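Local coordinates for protein member of s1p family of ribosomal proteins (Pyrococcus furiosus, PDB 5YH1) that probably acts as an exonuclease on nucleic acids and binds manganese, the present chain being the DHH-domain part of a longer S1-type protein, at residues K246-D249 with E250-K254; R288-M291 with L292-I296. All coordinates share one frame; numbering follows the deposited sequence.

Contact 1 (K246-D249 with E250-K254); sequences KGLD and EEDLK
Asp249 and Asp252 close a capping box at the start of helix 250-267. Asp249 is the N-cap. Its CG sits between the backbone N and the carbonyl carbon (chi1 67°), which carries OD1 over the first turn. Asp249 OD1 takes the amide N of Asp252 at 2.8 Å, nearly along the C-O axis. The same oxygen accepts a weak, bent bond from Glu251 N at 2.9 Å. The return bond runs from Asp249 N to Asp252 OD2, 2.9 Å long and fairly straight. It meets the anti side of that oxygen, 30° out of the carboxylate plane. The two carboxylates are stacked, their planes 10° apart, with Asp249 OD1 and Asp252 OD2 only 3.3 Å from each other. Asp249 O accepts from Leu253 N at 3.1 Å, an i to i+4 backbone bond of the new helix. Gly247, with positive phi, ends the preceding helix 234-245 as C-prime of a Schellman motif. Beside the capping box, Leu248 CD1 meets Leu253 CD2 at 4.3 Å, and Leu253 also packs on helices 221-229 and 234-245. With Asp249 replaced by an alanine, the amides of Glu251 and Asp252 would probably lose their carboxylate acceptor. Each acid takes its own amides, and these, with the positive helix N-terminus, probably offset the repulsion between the paired acids and favour their ionised forms.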
loop_
_atom_site.group_PDB
_atom_site.type_symbol
_atom_site.label_atom_id
_atom_site.label_comp_id
_atom_site.label_asym_id
_atom_site.label_seq_id
_atom_site.Cartn_x
_atom_site.Cartn_y
_atom_site.Cartn_z
ATOM N N LYS A 246 30.701 22.082 -14.016
ATOM C CA LYS A 246 29.759 22.586 -13.010
ATOM C C LYS A 246 30.223 22.373 -11.569
ATOM O O LYS A 246 29.454 22.606 -10.648
ATOM C CB LYS A 246 28.371 21.957 -13.199
ATOM C CG LYS A 246 27.737 22.307 -14.533
ATOM C CD LYS A 246 26.245 22.017 -14.582
ATOM C CE LYS A 246 25.760 22.020 -16.026
ATOM N NZ LYS A 246 24.280 22.029 -16.167
ATOM N N GLY A 247 31.460 21.923 -11.376
ATOM C CA GLY A 247 32.044 21.789 -10.044
ATOM C C GLY A 247 31.802 20.444 -9.393
ATOM O O GLY A 247 32.030 20.283 -8.198
ATOM N N LEU A 248 31.337 19.468 -10.170
ATOM C CA LEU A 248 31.093 18.131 -9.639
ATOM C C LEU A 248 32.236 17.205 -10.013
ATOM O O LEU A 248 32.403 16.856 -11.181
ATOM C CB LEU A 248 29.783 17.569 -10.194
ATOM C CG LEU A 248 28.510 18.339 -9.852
ATOM C CD1 LEU A 248 27.338 17.782 -10.649
ATOM C CD2 LEU A 248 28.230 18.275 -8.360
ATOM N N ASP A 249 33.022 16.797 -9.033
ATOM C CA ASP A 249 34.059 15.804 -9.287
ATOM C C ASP A 249 33.466 14.407 -9.112
ATOM O O ASP A 249 32.265 14.255 -8.874
ATOM C CB ASP A 249 35.299 16.042 -8.405
ATOM C CG ASP A 249 35.038 15.808 -6.933
ATOM O OD1 ASP A 249 34.162 14.995 -6.582
ATOM O OD2 ASP A 249 35.739 16.437 -6.116
ATOM N N GLU A 250 34.314 13.394 -9.204
ATOM C CA GLU A 250 33.852 12.012 -9.229
ATOM C C GLU A 250 33.279 11.569 -7.877
ATOM O O GLU A 250 32.367 10.738 -7.828
ATOM C CB GLU A 250 34.977 11.081 -9.681
ATOM C CG GLU A 250 35.928 11.749 -10.684
ATOM C CD GLU A 250 36.279 10.876 -11.853
ATOM O OE1 GLU A 250 36.093 9.650 -11.766
ATOM O OE2 GLU A 250 36.747 11.430 -12.862
ATOM N N GLU A 251 33.797 12.138 -6.790
ATOM C CA GLU A 251 33.296 11.815 -5.462
ATOM C C GLU A 251 31.961 12.490 -5.215
ATOM O O GLU A 251 31.096 11.899 -4.591
ATOM C CB GLU A 251 34.311 12.176 -4.373
ATOM C CG GLU A 251 35.616 11.373 -4.450
ATOM C CD GLU A 251 35.395 9.868 -4.602
ATOM O OE1 GLU A 251 34.644 9.279 -3.789
ATOM O OE2 GLU A 251 35.968 9.267 -5.543
ATOM N N ASP A 252 31.790 13.712 -5.718
ATOM C CA ASP A 252 30.501 14.393 -5.673
ATOM C C ASP A 252 29.434 13.543 -6.370
ATOM O O ASP A 252 28.328 13.374 -5.855
ATOM C CB ASP A 252 30.564 15.750 -6.371
ATOM C CG ASP A 252 31.480 16.747 -5.670
ATOM O OD1 ASP A 252 31.594 16.708 -4.430
ATOM O OD2 ASP A 252 32.071 17.593 -6.378
ATOM N N LEU A 253 29.775 13.027 -7.549
ATOM C CA LEU A 253 28.843 12.245 -8.347
ATOM C C LEU A 253 28.429 10.985 -7.607
ATOM O O LEU A 253 27.260 10.638 -7.607
ATOM C CB LEU A 253 29.446 11.900 -9.716
ATOM C CG LEU A 253 29.649 13.129 -10.614
ATOM C CD1 LEU A 253 30.584 12.841 -11.775
ATOM C CD2 LEU A 253 28.318 13.667 -11.119
ATOM N N LYS A 254 29.389 10.310 -6.980
ATOM C CA LYS A 254 29.099 9.118 -6.185
ATOM C C LYS A 254 28.152 9.386 -5.013
ATOM O O LYS A 254 27.274 8.571 -4.727
ATOM C CB LYS A 254 30.386 8.492 -5.671
ATOM C CG LYS A 254 31.109 7.716 -6.755
ATOM C CD LYS A 254 32.425 7.146 -6.264
ATOM C CE LYS A 254 32.974 6.137 -7.256
ATOM N NZ LYS A 254 34.465 6.110 -7.226
#

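Contact 2 (R288-M291 with L292-I296); sequences RHRM and LVEGI
Val293 lays its CG2 over one face of the His289 ring, one turn back on helix 286-311. This is a CH-pi contact, 4.1 Å from CG2 to the ring centroid and offset toward the rim on the CE1 side. The His289 ring gets there with CG anti to the backbone N (chi1 163°). On the next flank Leu292 CD1 touches Arg288 CG at 4.0 Å, the two side chains running side by side. Arg290 and Glu294 also lie alongside each other, but Arg290 NE stays 4.7 Å from Glu294 OE2, so opposite charges are near without meeting. Backbone bonds of the i to i+4 kind hold these pairs in step: Leu292 N to Arg288 O, Val293 N to His289 O and Glu294 N to Arg290 O. Further out, His289 ND1 bonds to Glu278 O, and the ring packs on Ile256 of helix 250-267. Arg288 NE bonds to Ala153 O of the second subunit, against which Leu292 and Met291, a selenomethionine, also pack. The chemistry thus differs by flank: His289 and Val293 are buried within the chain, Arg288 and Leu292 meet the second subunit, and the Arg290-Glu294 pair is exposed and held by no direct salt bridge.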
loop_
_atom_site.group_PDB
_atom_site.type_symbol
_atom_site.label_atom_id
_atom_site.label_comp_id
_atom_site.label_asym_id
_atom_site.label_seq_id
_atom_site.Cartn_x
_atom_site.Cartn_y
_atom_site.Cartn_z
ATOM N N ARG A 288 20.052 24.722 -1.827
ATOM C CA ARG A 288 19.198 23.570 -1.523
ATOM C C ARG A 288 19.853 22.252 -1.946
ATOM O O ARG A 288 19.770 21.256 -1.221
ATOM C CB ARG A 288 17.823 23.712 -2.179
ATOM C CG ARG A 288 16.883 22.554 -1.873
ATOM C CD ARG A 288 15.471 22.871 -2.313
ATOM N NE ARG A 288 14.943 24.018 -1.587
ATOM C CZ ARG A 288 13.859 24.698 -1.934
ATOM N NH1 ARG A 288 13.151 24.340 -2.989
ATOM N NH2 ARG A 288 13.468 25.728 -1.207
ATOM N N HIS A 289 20.511 22.249 -3.105
ATOM C CA HIS A 289 21.232 21.067 -3.545
ATOM C C HIS A 289 22.274 20.679 -2.502
ATOM O O HIS A 289 22.374 19.514 -2.112
ATOM C CB HIS A 289 21.893 21.293 -4.915
ATOM C CG HIS A 289 22.958 20.301 -5.232
ATOM N ND1 HIS A 289 22.702 19.114 -5.883
ATOM C CD2 HIS A 289 24.287 20.306 -4.968
ATOM C CE1 HIS A 289 23.826 18.431 -6.010
ATOM N NE2 HIS A 289 24.804 19.133 -5.466
ATOM N N ARG A 290 23.055 21.656 -2.059
ATOM C CA ARG A 290 24.097 21.406 -1.057
ATOM C C ARG A 290 23.528 20.917 0.261
ATOM O O ARG A 290 24.023 19.954 0.825
ATOM C CB ARG A 290 24.940 22.655 -0.813
ATOM C CG ARG A 290 26.062 22.796 -1.812
ATOM C CD ARG A 290 26.669 24.184 -1.791
ATOM N NE ARG A 290 27.874 24.212 -2.614
ATOM C CZ ARG A 290 28.497 25.315 -3.023
ATOM N NH1 ARG A 290 28.035 26.521 -2.705
ATOM N NH2 ARG A 290 29.594 25.202 -3.766
HETATM N N MSE A 291 22.483 21.568 0.745
HETATM C CA MSE A 291 21.863 21.157 2.018
HETATM C C MSE A 291 21.339 19.745 1.948
HETATM O O MSE A 291 21.537 18.968 2.872
HETATM C CB MSE A 291 20.776 22.140 2.417
HETATM C CG MSE A 291 21.420 23.450 2.864
HETATM SE SE MSE A 291 20.024 24.697 3.496
HETATM C CE MSE A 291 19.308 25.495 1.852
ATOM N N LEU A 292 20.703 19.379 0.844
ATOM C CA LEU A 292 20.227 17.998 0.672
ATOM C C LEU A 292 21.365 16.987 0.610
ATOM O O LEU A 292 21.382 16.035 1.380
ATOM C CB LEU A 292 19.359 17.879 -0.571
ATOM C CG LEU A 292 17.986 18.534 -0.452
ATOM C CD1 LEU A 292 17.308 18.595 -1.804
ATOM C CD2 LEU A 292 17.108 17.796 0.551
ATOM N N VAL A 293 22.322 17.186 -0.294
ATOM C CA VAL A 293 23.397 16.207 -0.465
ATOM C C VAL A 293 24.315 16.133 0.758
ATOM O O VAL A 293 24.677 15.037 1.187
ATOM C CB VAL A 293 24.215 16.472 -1.746
ATOM C CG1 VAL A 293 25.423 15.543 -1.825
ATOM C CG2 VAL A 293 23.332 16.278 -2.968
ATOM N N GLU A 294 24.664 17.284 1.336
ATOM C CA GLU A 294 25.526 17.315 2.530
ATOM C C GLU A 294 24.775 16.915 3.788
ATOM O O GLU A 294 25.376 16.413 4.733
ATOM C CB GLU A 294 26.165 18.699 2.724
ATOM C CG GLU A 294 27.116 19.104 1.601
ATOM C CD GLU A 294 27.609 20.549 1.710
ATOM O OE1 GLU A 294 27.280 21.244 2.702
ATOM O OE2 GLU A 294 28.331 20.993 0.788
ATOM N N GLY A 295 23.467 17.137 3.813
ATOM C CA GLY A 295 22.647 16.656 4.916
ATOM C C GLY A 295 22.428 15.150 4.881
ATOM O O GLY A 295 22.480 14.482 5.917
ATOM N N ILE A 296 22.187 14.609 3.687
ATOM C CA ILE A 296 21.740 13.222 3.549
ATOM C C ILE A 296 22.910 12.248 3.435
ATOM O O ILE A 296 22.885 11.179 4.047
ATOM C CB ILE A 296 20.766 13.063 2.346
ATOM C CG1 ILE A 296 19.499 13.894 2.584
ATOM C CG2 ILE A 296 20.411 11.598 2.116
ATOM C CD1 ILE A 296 18.662 14.135 1.347
#

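Overall arrangement
Both contacts are local and lie in the helical region of the DHH-domain chain, on the same side of its centre. Contact 1 comes first along the chain, at the turn from helix 234-245 into helix 250-267. Contact 2 follows on helix 286-311. Their centres are 14 Å apart, and their nearest atoms about 5 Å, without touching. Helix 250-267 links them: contact 1 forms its beginning, and its later residues Ile256 and Val259 meet side chains of contact 2. Contact 1 is nearer the manganese site, its Leu253 side chain about 12 Å from those of Asp67 and Asp229. Contact 2 instead borders the second subunit. Neither contact supplies a metal ligand.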